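Long-range contacts in pectinesterase A (Erwinia chrysanthemi, PDB 2NTP), which hydrolyses the methyl esters of pectin, releasing methanol and leaving de-esterified galacturonate units in the chain, probably the first step in the maceration and soft-rotting of plant tissue: residues A[156-161]-A[175-180]; A[181-186]-A[218-223]; A[212-217]-A[260-265]; A[243-248]-A[280-285]. One frame throughout, in Å; residues are numbered along the deposited sequence.

Overall arrangement
Interactions 1 and 2 are buried contacts between neighbouring turns of a parallel beta-helix and follow one another in the chain: strand 178-179 leads into strand 182-186, and their apolar side chains pack together in the core. Interaction 3 extends the sheet of interaction 2, since strand 264-268 lies next to strand 220-223, but its loops are partly at the surface and depend more on turns and side-chain-to-backbone bonds than on a regular ladder. Interaction 4 packs a loop on strand 282-285 at the sugar-binding cleft, built on a methionine and bridging waters. It joins interaction 1 at the active site, through a salt bridge and aromatic packing.

Interaction 1 (A[156-161]-A[175-180]); sequences LYVSGG and DFIFGD. With ADA (alpha-D-galactopyranuronic acid), chain C; ADA (alpha-D-galactopyranuronic acid), chain B.
Tyr-157 stacks on Phe-178 where successive turns of the right-handed parallel beta-helix run side by side below the substrate cleft. Starting at the root of the tyrosine, CB rests 3.6 Å from Phe-178 CZ, and CG comes closer to that same CZ, at 3.3 Å. CD2 stays by that CZ, CD1 lies over Phe-178 CE2 at 3.6 Å, the tyrosine's CE1, CZ and CE2 follow farther from it, and OH ends 3.8 Å from O3 of the chain B sugar. The rings form an offset stack, planes 22° apart, with Phe-178 CE2 over the centre of the tyrosine ring. Phe-178 can lean across because its CG sits between backbone N and carbonyl carbon (chi1 73°). Tyr-134 also stacks with Tyr-157, and Trp-245 meets Phe-178 at a steep angle, so the aromatic cluster reaches the pocket. Below it, the backbone ladder runs from Leu-156 N to Phe-176 O, Phe-178 N to Leu-156 O and Val-158 N to Phe-178 O. Leu-156 and Ile-177 point from the other face of this parallel pair and meet Phe-185. Asp-175, the nucleophile, stands at the corner before the strand. At the opposite end, Ser-159 OG donates to the syn lone pair of Asp-180 OD1 at 2.6 Å.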
# COMPACT_ATOMS: atom_id res chain seq x y z
N LEU A 156 -1.00 1.55 1.78
CA LEU A 156 -0.88 0.18 1.28
C LEU A 156 0.11 -0.65 2.09
O LEU A 156 1.31 -0.34 2.12
CB LEU A 156 -0.48 0.17 -0.20
CG LEU A 156 -0.23 -1.21 -0.81
CD1 LEU A 156 -1.46 -2.12 -0.70
CD2 LEU A 156 0.22 -1.07 -2.27
N TYR A 157 -0.40 -1.70 2.72
CA TYR A 157 0.37 -2.59 3.58
C TYR A 157 0.50 -3.91 2.83
O TYR A 157 -0.47 -4.66 2.71
CB TYR A 157 -0.40 -2.81 4.90
CG TYR A 157 0.36 -3.45 6.06
CD1 TYR A 157 1.62 -4.03 5.89
CD2 TYR A 157 -0.21 -3.49 7.33
CE1 TYR A 157 2.30 -4.63 6.96
CE2 TYR A 157 0.45 -4.09 8.41
CZ TYR A 157 1.70 -4.64 8.22
OH TYR A 157 2.35 -5.23 9.29
N VAL A 158 1.68 -4.18 2.28
CA VAL A 158 1.92 -5.42 1.53
C VAL A 158 2.85 -6.36 2.31
O VAL A 158 4.05 -6.10 2.43
CB VAL A 158 2.46 -5.14 0.10
CG1 VAL A 158 1.32 -4.75 -0.84
CG2 VAL A 158 3.54 -4.06 0.10
N SER A 159 2.27 -7.43 2.84
CA SER A 159 3.02 -8.43 3.60
C SER A 159 2.96 -9.80 2.91
O SER A 159 2.25 -9.96 1.93
CB SER A 159 2.47 -8.52 5.03
OG SER A 159 3.30 -9.32 5.86
N GLY A 160 3.73 -10.76 3.41
CA GLY A 160 3.68 -12.14 2.92
C GLY A 160 4.20 -12.37 1.52
O GLY A 160 5.38 -12.18 1.24
N GLY A 161 3.30 -12.81 0.63
CA GLY A 161 3.68 -13.30 -0.68
C GLY A 161 3.76 -12.24 -1.77
O GLY A 161 4.21 -11.12 -1.52
N ASP A 175 5.13 6.61 4.46
CA ASP A 175 5.25 5.16 4.32
C ASP A 175 4.03 4.57 3.63
O ASP A 175 3.47 3.57 4.09
CB ASP A 175 5.46 4.49 5.70
CG ASP A 175 6.71 4.98 6.42
OD1 ASP A 175 7.51 5.73 5.83
OD2 ASP A 175 6.91 4.61 7.60
N PHE A 176 3.59 5.18 2.52
CA PHE A 176 2.29 4.81 1.97
C PHE A 176 2.26 3.50 1.16
O PHE A 176 1.19 3.01 0.81
CB PHE A 176 1.50 5.98 1.33
CG PHE A 176 2.08 6.54 0.04
CD1 PHE A 176 1.76 5.96 -1.19
CD2 PHE A 176 2.85 7.70 0.06
CE1 PHE A 176 2.24 6.50 -2.39
CE2 PHE A 176 3.34 8.26 -1.14
CZ PHE A 176 3.04 7.65 -2.36
N ILE A 177 3.45 2.95 0.90
CA ILE A 177 3.58 1.56 0.48
C ILE A 177 4.61 0.97 1.42
O ILE A 177 5.76 1.39 1.42
CB ILE A 177 4.09 1.41 -0.98
CG1 ILE A 177 3.15 2.11 -1.96
CG2 ILE A 177 4.23 -0.08 -1.33
CD1 ILE A 177 3.74 2.29 -3.37
N PHE A 178 4.19 0.02 2.25
CA PHE A 178 5.10 -0.52 3.27
C PHE A 178 4.86 -2.00 3.52
O PHE A 178 3.77 -2.52 3.23
CB PHE A 178 5.00 0.29 4.58
CG PHE A 178 3.73 0.05 5.36
CD1 PHE A 178 2.51 0.51 4.88
CD2 PHE A 178 3.77 -0.62 6.58
CE1 PHE A 178 1.33 0.29 5.60
CE2 PHE A 178 2.60 -0.83 7.32
CZ PHE A 178 1.38 -0.38 6.82
N GLY A 179 5.87 -2.67 4.06
CA GLY A 179 5.73 -4.09 4.41
C GLY A 179 6.80 -4.96 3.78
O GLY A 179 7.72 -4.47 3.13
N ASP A 180 6.66 -6.26 4.00
CA ASP A 180 7.70 -7.24 3.70
C ASP A 180 7.36 -8.10 2.49
O ASP A 180 8.09 -9.03 2.16
CB ASP A 180 7.90 -8.15 4.91
CG ASP A 180 6.62 -8.87 5.29
OD1 ASP A 180 5.69 -8.21 5.82
OD2 ASP A 180 6.52 -10.08 5.05
C1 ADA C . 5.26 5.86 12.94
C2 ADA C . 5.96 4.80 13.79
C3 ADA C . 6.88 3.96 12.91
C4 ADA C . 6.11 3.39 11.72
C5 ADA C . 5.48 4.55 10.93
C6 ADA C . 4.69 4.11 9.73
O2 ADA C . 6.69 5.45 14.83
O3 ADA C . 7.46 2.90 13.69
O4 ADA C . 5.05 2.55 12.19
O5 ADA C . 4.60 5.26 11.82
O6B ADA C . 5.14 3.25 8.94
O6A ADA C . 3.57 4.65 9.57
C1 ADA B . 3.93 -2.66 14.65
C2 ADA B . 4.49 -4.00 14.17
C3 ADA B . 3.73 -4.48 12.93
C4 ADA B . 2.22 -4.48 13.16
C5 ADA B . 1.78 -3.10 13.65
C6 ADA B . 0.31 -3.04 13.95
O2 ADA B . 5.87 -3.83 13.87
O3 ADA B . 4.20 -5.79 12.53
O4 ADA B . 1.86 -5.44 14.16
O5 ADA B . 2.52 -2.75 14.83
O6B ADA B . -0.49 -3.55 13.13
O6A ADA B . -0.06 -2.48 15.00
O HOH W 1 7.09 -11.78 3.28

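Interaction 2 (A[181-186]-A[218-223]); sequences GTALFN and YGLVIT
Phe-185 overlaps Ile-222 on one face of the sheet, its ring atom CD1 lying 3.8 Å from Ile-222 CG1 while Val-221 O sits in plane at the ring edge. The same ring stacks with Phe-165 of the neighbouring strand 162-166, and Ile-222 passes the contact on to Phe-267. Ala-183 CB and Leu-220 CD2 share this face, 4.0 Å apart. On the other face Leu-184 CD1 touches Val-221 CG1 at 3.7 Å, and helix 330-334 packs against Leu-184 and Thr-182. The strands are joined by backbone bonds from Ala-183 N to Gly-219 O, Val-221 N to Ala-183 O, Phe-185 N to Val-221 O and Thr-223 N to Phe-185 O. Side chains extend this ladder at both ends. Thr-182 OG1 donates to Tyr-218 O at 2.9 Å, approaching from above the carbonyl plane. At the far end Asn-186 ND2 gives a straight bond to Thr-223 OG1, 2.8 Å long and close to its own amide plane; ND2 also bonds Asn-224 OD1. Placing OG1 between backbone N and carbonyl carbon (chi1 65°) turns the threonine hydroxyl to that amide. Parallel in-register strands with like residues stacked turn upon turn, as Phe-165 and Phe-185 are, are characteristic of the parallel beta-helix.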
# COMPACT_ATOMS: atom_id res chain seq x y z
N GLY A 181 6.25 -7.80 1.83
CA GLY A 181 5.81 -8.59 0.68
C GLY A 181 6.66 -8.38 -0.56
O GLY A 181 7.51 -7.47 -0.62
N THR A 182 6.46 -9.25 -1.55
CA THR A 182 7.01 -9.03 -2.87
C THR A 182 5.89 -8.34 -3.65
O THR A 182 4.89 -8.97 -3.98
CB THR A 182 7.40 -10.36 -3.55
OG1 THR A 182 8.43 -11.01 -2.77
CG2 THR A 182 7.92 -10.11 -4.96
N ALA A 183 6.05 -7.05 -3.89
CA ALA A 183 5.01 -6.26 -4.51
C ALA A 183 5.56 -5.54 -5.72
O ALA A 183 6.49 -4.73 -5.61
CB ALA A 183 4.41 -5.26 -3.51
N LEU A 184 5.00 -5.86 -6.88
CA LEU A 184 5.42 -5.28 -8.16
C LEU A 184 4.37 -4.29 -8.63
O LEU A 184 3.17 -4.60 -8.63
CB LEU A 184 5.62 -6.40 -9.20
CG LEU A 184 5.98 -6.00 -10.64
CD1 LEU A 184 7.36 -5.32 -10.70
CD2 LEU A 184 5.95 -7.22 -11.55
N PHE A 185 4.83 -3.11 -9.04
CA PHE A 185 3.94 -2.04 -9.48
C PHE A 185 4.34 -1.67 -10.90
O PHE A 185 5.51 -1.34 -11.15
CB PHE A 185 4.07 -0.81 -8.56
CG PHE A 185 3.78 -1.11 -7.12
CD1 PHE A 185 4.77 -1.64 -6.28
CD2 PHE A 185 2.52 -0.86 -6.59
CE1 PHE A 185 4.49 -1.93 -4.95
CE2 PHE A 185 2.23 -1.13 -5.26
CZ PHE A 185 3.22 -1.67 -4.44
N ASN A 186 3.40 -1.73 -11.82
CA ASN A 186 3.67 -1.34 -13.20
C ASN A 186 2.65 -0.34 -13.74
O ASN A 186 1.44 -0.54 -13.61
CB ASN A 186 3.75 -2.56 -14.13
CG ASN A 186 4.18 -2.18 -15.54
OD1 ASN A 186 3.37 -2.20 -16.47
ND2 ASN A 186 5.43 -1.79 -15.69
N TYR A 218 13.07 -10.37 -3.56
CA TYR A 218 12.40 -9.15 -4.02
C TYR A 218 11.45 -8.57 -2.98
O TYR A 218 10.71 -9.30 -2.32
CB TYR A 218 11.63 -9.41 -5.32
CG TYR A 218 12.51 -9.92 -6.44
CD1 TYR A 218 13.33 -9.05 -7.16
CD2 TYR A 218 12.52 -11.27 -6.78
CE1 TYR A 218 14.15 -9.52 -8.19
CE2 TYR A 218 13.33 -11.75 -7.82
CZ TYR A 218 14.15 -10.87 -8.51
OH TYR A 218 14.95 -11.33 -9.53
N GLY A 219 11.49 -7.24 -2.85
CA GLY A 219 10.58 -6.52 -1.98
C GLY A 219 9.64 -5.68 -2.83
O GLY A 219 8.84 -6.23 -3.59
N LEU A 220 9.78 -4.37 -2.72
CA LEU A 220 8.93 -3.44 -3.47
C LEU A 220 9.64 -3.05 -4.76
O LEU A 220 10.74 -2.48 -4.73
CB LEU A 220 8.61 -2.19 -2.63
CG LEU A 220 8.17 -2.46 -1.19
CD1 LEU A 220 8.00 -1.16 -0.43
CD2 LEU A 220 6.88 -3.28 -1.14
N VAL A 221 9.02 -3.38 -5.89
CA VAL A 221 9.61 -3.14 -7.20
C VAL A 221 8.64 -2.29 -8.02
O VAL A 221 7.50 -2.70 -8.29
CB VAL A 221 9.96 -4.46 -7.94
CG1 VAL A 221 10.62 -4.18 -9.29
CG2 VAL A 221 10.87 -5.34 -7.06
N ILE A 222 9.08 -1.08 -8.38
CA ILE A 222 8.22 -0.12 -9.07
C ILE A 222 8.76 0.11 -10.49
O ILE A 222 9.89 0.56 -10.66
CB ILE A 222 8.12 1.23 -8.29
CG1 ILE A 222 7.42 1.02 -6.94
CG2 ILE A 222 7.35 2.27 -9.09
CD1 ILE A 222 8.37 0.87 -5.77
N THR A 223 7.95 -0.21 -11.49
CA THR A 223 8.39 -0.16 -12.89
C THR A 223 7.47 0.68 -13.77
O THR A 223 6.25 0.64 -13.61
CB THR A 223 8.51 -1.59 -13.53
OG1 THR A 223 7.22 -2.21 -13.61
CG2 THR A 223 9.44 -2.48 -12.72

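Interaction 3 (A[212-217]-A[260-265]); sequences TNINQK and NAIGQT
The side chains of Asn-213 and Asn-260 lie side by side, pointing the same way, with their amide planes 67° apart and Asn-213 ND2 3.8 Å from Asn-260 CB. Asn-215 N approaches the Asn-213 amide from above the carbonyl plane, bonding OD1 at 2.9 Å. In the backbone, Ile-214 N donates to Asn-260 O, also at 2.9 Å. The isoleucines Ile-214 and Ile-262 run alongside each other near the surface, where CD1 of the first meets CB of the second at 4.0 Å. Deeper in, Thr-212 uses its hydroxyl on the other backbone: OG1, set beside its own backbone N and anti to the carbonyl carbon, accepts a nearly straight bond from Gln-264 N, 3.0 Å long. Thr-212 N is buried here without a polar partner. Gln-264 reaches out in an extended chain, and its amide bridges two places: OE1 accepts from Gly-219 N, and NE2 makes a weak bond to Lys-217 O at 3.1 Å. Arg-300, on the next strand, ties the loops further by donating to the carbonyls of Asn-213, Gln-216 and Ile-262. The loop that joins strands 205-210 and 220-223 of the beta-helix is itself shaped by an Asx turn at Asn-213 within a type I beta turn from Asn-213 to Gln-216.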
# COMPACT_ATOMS: atom_id res chain seq x y z
N THR A 212 11.39 -5.89 3.97
CA THR A 212 11.76 -7.13 3.29
C THR A 212 12.85 -7.86 4.07
O THR A 212 13.89 -7.28 4.36
CB THR A 212 12.31 -6.84 1.87
OG1 THR A 212 11.66 -5.69 1.32
CG2 THR A 212 12.11 -8.04 0.95
N ASN A 213 12.62 -9.13 4.41
CA ASN A 213 13.66 -9.94 5.05
C ASN A 213 14.88 -10.04 4.13
O ASN A 213 14.74 -10.16 2.92
CB ASN A 213 13.15 -11.33 5.39
CG ASN A 213 14.20 -12.19 6.08
OD1 ASN A 213 14.85 -13.02 5.43
ND2 ASN A 213 14.39 -11.98 7.38
N ILE A 214 16.07 -10.00 4.72
CA ILE A 214 17.32 -10.00 3.95
C ILE A 214 17.46 -11.21 3.01
O ILE A 214 18.08 -11.10 1.95
CB ILE A 214 18.57 -9.86 4.88
CG1 ILE A 214 19.86 -9.62 4.07
CG2 ILE A 214 18.69 -11.06 5.83
CD1 ILE A 214 19.83 -8.36 3.19
N ASN A 215 16.84 -12.33 3.38
CA ASN A 215 16.92 -13.57 2.58
C ASN A 215 15.87 -13.65 1.47
O ASN A 215 15.90 -14.58 0.66
CB ASN A 215 16.83 -14.80 3.49
CG ASN A 215 18.01 -14.91 4.43
OD1 ASN A 215 19.16 -14.72 4.04
ND2 ASN A 215 17.72 -15.22 5.69
N GLN A 216 14.95 -12.69 1.45
CA GLN A 216 13.93 -12.60 0.41
C GLN A 216 14.47 -11.80 -0.76
O GLN A 216 14.96 -10.68 -0.58
CB GLN A 216 12.66 -11.97 0.97
CG GLN A 216 11.51 -11.91 -0.02
CD GLN A 216 10.22 -11.46 0.63
OE1 GLN A 216 9.75 -12.09 1.59
NE2 GLN A 216 9.63 -10.38 0.13
N LYS A 217 14.38 -12.37 -1.96
CA LYS A 217 15.00 -11.81 -3.16
C LYS A 217 14.40 -10.46 -3.58
O LYS A 217 15.14 -9.53 -3.91
CB LYS A 217 14.93 -12.81 -4.31
CG LYS A 217 15.79 -12.46 -5.53
CD LYS A 217 17.26 -12.80 -5.33
CE LYS A 217 18.00 -12.93 -6.66
NZ LYS A 217 17.88 -11.72 -7.53
N ASN A 260 16.93 -8.10 10.79
CA ASN A 260 17.04 -8.75 9.49
C ASN A 260 16.02 -8.28 8.45
O ASN A 260 16.00 -8.79 7.32
CB ASN A 260 16.98 -10.27 9.64
CG ASN A 260 18.13 -10.81 10.46
OD1 ASN A 260 19.30 -10.52 10.19
ND2 ASN A 260 17.81 -11.61 11.47
N ALA A 261 15.18 -7.33 8.84
CA ALA A 261 14.25 -6.70 7.92
C ALA A 261 14.99 -5.56 7.21
O ALA A 261 14.87 -4.39 7.58
CB ALA A 261 13.04 -6.18 8.68
N ILE A 262 15.78 -5.94 6.21
CA ILE A 262 16.60 -5.00 5.46
C ILE A 262 15.92 -4.79 4.12
O ILE A 262 16.15 -5.51 3.14
CB ILE A 262 18.07 -5.50 5.34
CG1 ILE A 262 18.72 -5.56 6.73
CG2 ILE A 262 18.89 -4.60 4.42
CD1 ILE A 262 19.89 -6.53 6.83
N GLY A 263 15.04 -3.79 4.10
CA GLY A 263 14.06 -3.63 3.03
C GLY A 263 14.63 -3.34 1.66
O GLY A 263 15.72 -2.77 1.55
N GLN A 264 13.89 -3.75 0.64
CA GLN A 264 14.24 -3.46 -0.74
C GLN A 264 13.16 -2.60 -1.40
O GLN A 264 11.99 -2.95 -1.35
CB GLN A 264 14.44 -4.75 -1.55
CG GLN A 264 14.75 -4.50 -3.03
CD GLN A 264 14.63 -5.76 -3.87
OE1 GLN A 264 13.55 -6.10 -4.36
NE2 GLN A 264 15.75 -6.46 -4.05
N THR A 265 13.59 -1.49 -1.99
CA THR A 265 12.75 -0.74 -2.92
C THR A 265 13.60 -0.45 -4.15
O THR A 265 14.68 0.14 -4.04
CB THR A 265 12.25 0.60 -2.34
OG1 THR A 265 11.45 0.34 -1.18
CG2 THR A 265 11.41 1.34 -3.36

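Interaction 4 (A[243-248]-A[280-285]); sequences RPWHPT and DKMSGK. With ADA (alpha-D-galactopyranuronic acid), chain D; ADA (alpha-D-galactopyranuronic acid), chain E; ADA (alpha-D-galactopyranuronic acid), chain B.
O5 of the chain E galacturonate is gripped by both terminal nitrogens of Arg-243, whose guanidinium carries Met-282 over one face. NH2 donates at 2.9 Å to that O5, and NH1 at 3.2 Å; NH1 adds a weak bond to the sugar's O6B. A water in the guanidinium plane accepts from NH1 and donates to Lys-281 O, bridging the two segments. NE, the third nitrogen, forms a salt bridge with Asp-175, the nucleophile, so one arginine connects sugar and catalytic residue. Met-282 crosses the arginine at about a right angle: SD lies 3.8 Å from NE. Its CG is anti to the backbone N, and the chain beyond is extended (chi2 178°, chi3 -177°), which carries CE on to Trp-245, where it meets CD1 at 3.7 Å. The sulfur itself stands obliquely to the indole, a Met-aromatic contact. Nearer the backbone, Met-282 CB rests 3.4 Å from Pro-244 O, and Pro-244 CD abuts Asp-280 O. The loop 243-247 and the strand 282-285 line the pectin-binding cleft on the parallel beta-helix, in which Trp-245 and Thr-248 bind the chain D sugar. Pro-247 CG covers the centre of one indole face, and NE1 donates to O6B of that sugar at 3.0 Å. Thr-248 N gives a second bond to this carboxylate oxygen, while its OG1 donates to O6A at 2.7 Å. A further water donates to Thr-248 OG1 and accepts from Lys-285 N.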
# COMPACT_ATOMS: atom_id res chain seq x y z
N ARG A 243 12.39 4.70 3.22
CA ARG A 243 13.20 4.58 4.43
C ARG A 243 13.05 3.14 4.96
O ARG A 243 12.04 2.49 4.69
CB ARG A 243 12.81 5.64 5.47
CG ARG A 243 11.35 5.62 5.92
CD ARG A 243 11.08 6.70 6.96
NE ARG A 243 9.73 6.57 7.52
CZ ARG A 243 9.32 7.15 8.65
NH1 ARG A 243 10.14 7.91 9.36
NH2 ARG A 243 8.07 6.97 9.07
N PRO A 244 14.05 2.63 5.69
CA PRO A 244 14.03 1.21 6.02
C PRO A 244 13.21 0.88 7.26
O PRO A 244 13.60 1.23 8.37
CB PRO A 244 15.52 0.87 6.27
CG PRO A 244 16.27 2.19 6.19
CD PRO A 244 15.26 3.30 6.20
N TRP A 245 12.08 0.20 7.06
CA TRP A 245 11.24 -0.20 8.18
C TRP A 245 11.70 -1.53 8.76
O TRP A 245 11.69 -2.56 8.09
CB TRP A 245 9.76 -0.28 7.78
CG TRP A 245 8.85 -0.60 8.92
CD1 TRP A 245 8.95 -0.14 10.21
CD2 TRP A 245 7.68 -1.43 8.88
NE1 TRP A 245 7.93 -0.65 10.97
CE2 TRP A 245 7.13 -1.44 10.18
CE3 TRP A 245 7.04 -2.17 7.87
CZ2 TRP A 245 5.97 -2.16 10.51
CZ3 TRP A 245 5.90 -2.89 8.19
CH2 TRP A 245 5.37 -2.88 9.50
N HIS A 246 12.13 -1.49 10.02
CA HIS A 246 12.48 -2.69 10.77
C HIS A 246 11.41 -2.89 11.83
O HIS A 246 11.50 -2.31 12.92
CB HIS A 246 13.87 -2.52 11.41
CG HIS A 246 14.99 -2.49 10.41
ND1 HIS A 246 15.96 -3.46 10.35
CD2 HIS A 246 15.28 -1.61 9.42
CE1 HIS A 246 16.81 -3.18 9.38
NE2 HIS A 246 16.42 -2.06 8.80
N PRO A 247 10.36 -3.68 11.52
CA PRO A 247 9.17 -3.74 12.37
C PRO A 247 9.49 -4.25 13.77
O PRO A 247 10.34 -5.13 13.93
CB PRO A 247 8.26 -4.74 11.65
CG PRO A 247 8.73 -4.74 10.25
CD PRO A 247 10.22 -4.57 10.35
N THR A 248 8.82 -3.68 14.76
CA THR A 248 8.85 -4.24 16.11
C THR A 248 8.33 -5.67 15.99
O THR A 248 7.23 -5.90 15.45
CB THR A 248 8.00 -3.42 17.08
OG1 THR A 248 8.48 -2.07 17.10
CG2 THR A 248 8.06 -4.00 18.49
N ASP A 280 16.02 7.96 2.68
CA ASP A 280 16.17 8.45 4.06
C ASP A 280 16.37 7.31 5.06
O ASP A 280 16.24 6.13 4.72
CB ASP A 280 14.95 9.30 4.47
CG ASP A 280 15.33 10.50 5.34
OD1 ASP A 280 16.27 10.39 6.16
OD2 ASP A 280 14.67 11.55 5.21
N LYS A 281 16.72 7.69 6.29
CA LYS A 281 16.86 6.76 7.40
C LYS A 281 15.55 6.63 8.18
O LYS A 281 14.61 7.40 7.98
CB LYS A 281 17.99 7.22 8.34
CG LYS A 281 17.78 8.59 8.97
CD LYS A 281 19.01 9.05 9.76
CE LYS A 281 18.72 10.36 10.47
NZ LYS A 281 19.96 11.02 10.96
N MET A 282 15.50 5.65 9.08
CA MET A 282 14.34 5.43 9.93
C MET A 282 14.79 4.86 11.26
O MET A 282 15.75 4.08 11.31
CB MET A 282 13.35 4.49 9.26
CG MET A 282 11.99 4.42 9.94
SD MET A 282 10.85 3.33 9.07
CE MET A 282 9.37 3.53 10.06
N SER A 283 14.10 5.24 12.33
CA SER A 283 14.46 4.80 13.68
C SER A 283 13.51 3.75 14.23
O SER A 283 12.34 3.68 13.86
CB SER A 283 14.51 5.99 14.64
OG SER A 283 13.20 6.43 14.97
N GLY A 284 14.04 2.93 15.14
CA GLY A 284 13.26 1.96 15.88
C GLY A 284 13.84 1.84 17.28
O GLY A 284 14.70 2.63 17.66
N LYS A 285 13.36 0.84 18.02
CA LYS A 285 13.90 0.53 19.34
C LYS A 285 14.64 -0.80 19.28
O LYS A 285 14.14 -1.77 18.71
CB LYS A 285 12.79 0.46 20.39
CG LYS A 285 12.01 1.75 20.61
CD LYS A 285 12.83 2.79 21.35
CE LYS A 285 11.98 3.98 21.77
NZ LYS A 285 11.25 3.74 23.05
C1 ADA D . 4.99 1.18 11.74
C2 ADA D . 3.55 0.66 11.92
C3 ADA D . 3.20 0.60 13.40
C4 ADA D . 4.24 -0.23 14.16
C5 ADA D . 5.64 0.34 13.93
C6 ADA D . 6.67 -0.50 14.62
O2 ADA D . 2.62 1.51 11.25
O3 ADA D . 1.88 0.09 13.59
O4 ADA D . 4.21 -1.60 13.72
O5 ADA D . 5.92 0.41 12.52
O6B ADA D . 7.59 -1.01 13.94
O6A ADA D . 6.57 -0.65 15.86
C1 ADA E . 6.89 9.96 10.87
C2 ADA E . 5.44 9.56 11.17
C3 ADA E . 5.28 9.16 12.63
C4 ADA E . 6.36 8.17 13.06
C5 ADA E . 7.76 8.65 12.67
C6 ADA E . 8.78 7.60 13.01
O2 ADA E . 4.58 10.67 10.89
O3 ADA E . 3.98 8.60 12.85
O4 ADA E . 6.15 6.89 12.46
O5 ADA E . 7.78 8.92 11.26
O6B ADA E . 9.65 7.32 12.15
O6A ADA E . 8.73 7.04 14.13
C1 ADA B . 3.93 -2.66 14.65
C2 ADA B . 4.49 -4.00 14.17
C3 ADA B . 3.73 -4.48 12.93
C4 ADA B . 2.22 -4.48 13.16
C5 ADA B . 1.78 -3.10 13.65
C6 ADA B . 0.31 -3.04 13.95
O2 ADA B . 5.87 -3.83 13.87
O3 ADA B . 4.20 -5.79 12.53
O4 ADA B . 1.86 -5.44 14.16
O5 ADA B . 2.52 -2.75 14.83
O6B ADA B . -0.49 -3.55 13.13
O6A ADA B . -0.06 -2.48 15.00
O HOH W 2 12.79 9.18 8.89
O HOH W 3 11.05 -0.43 16.88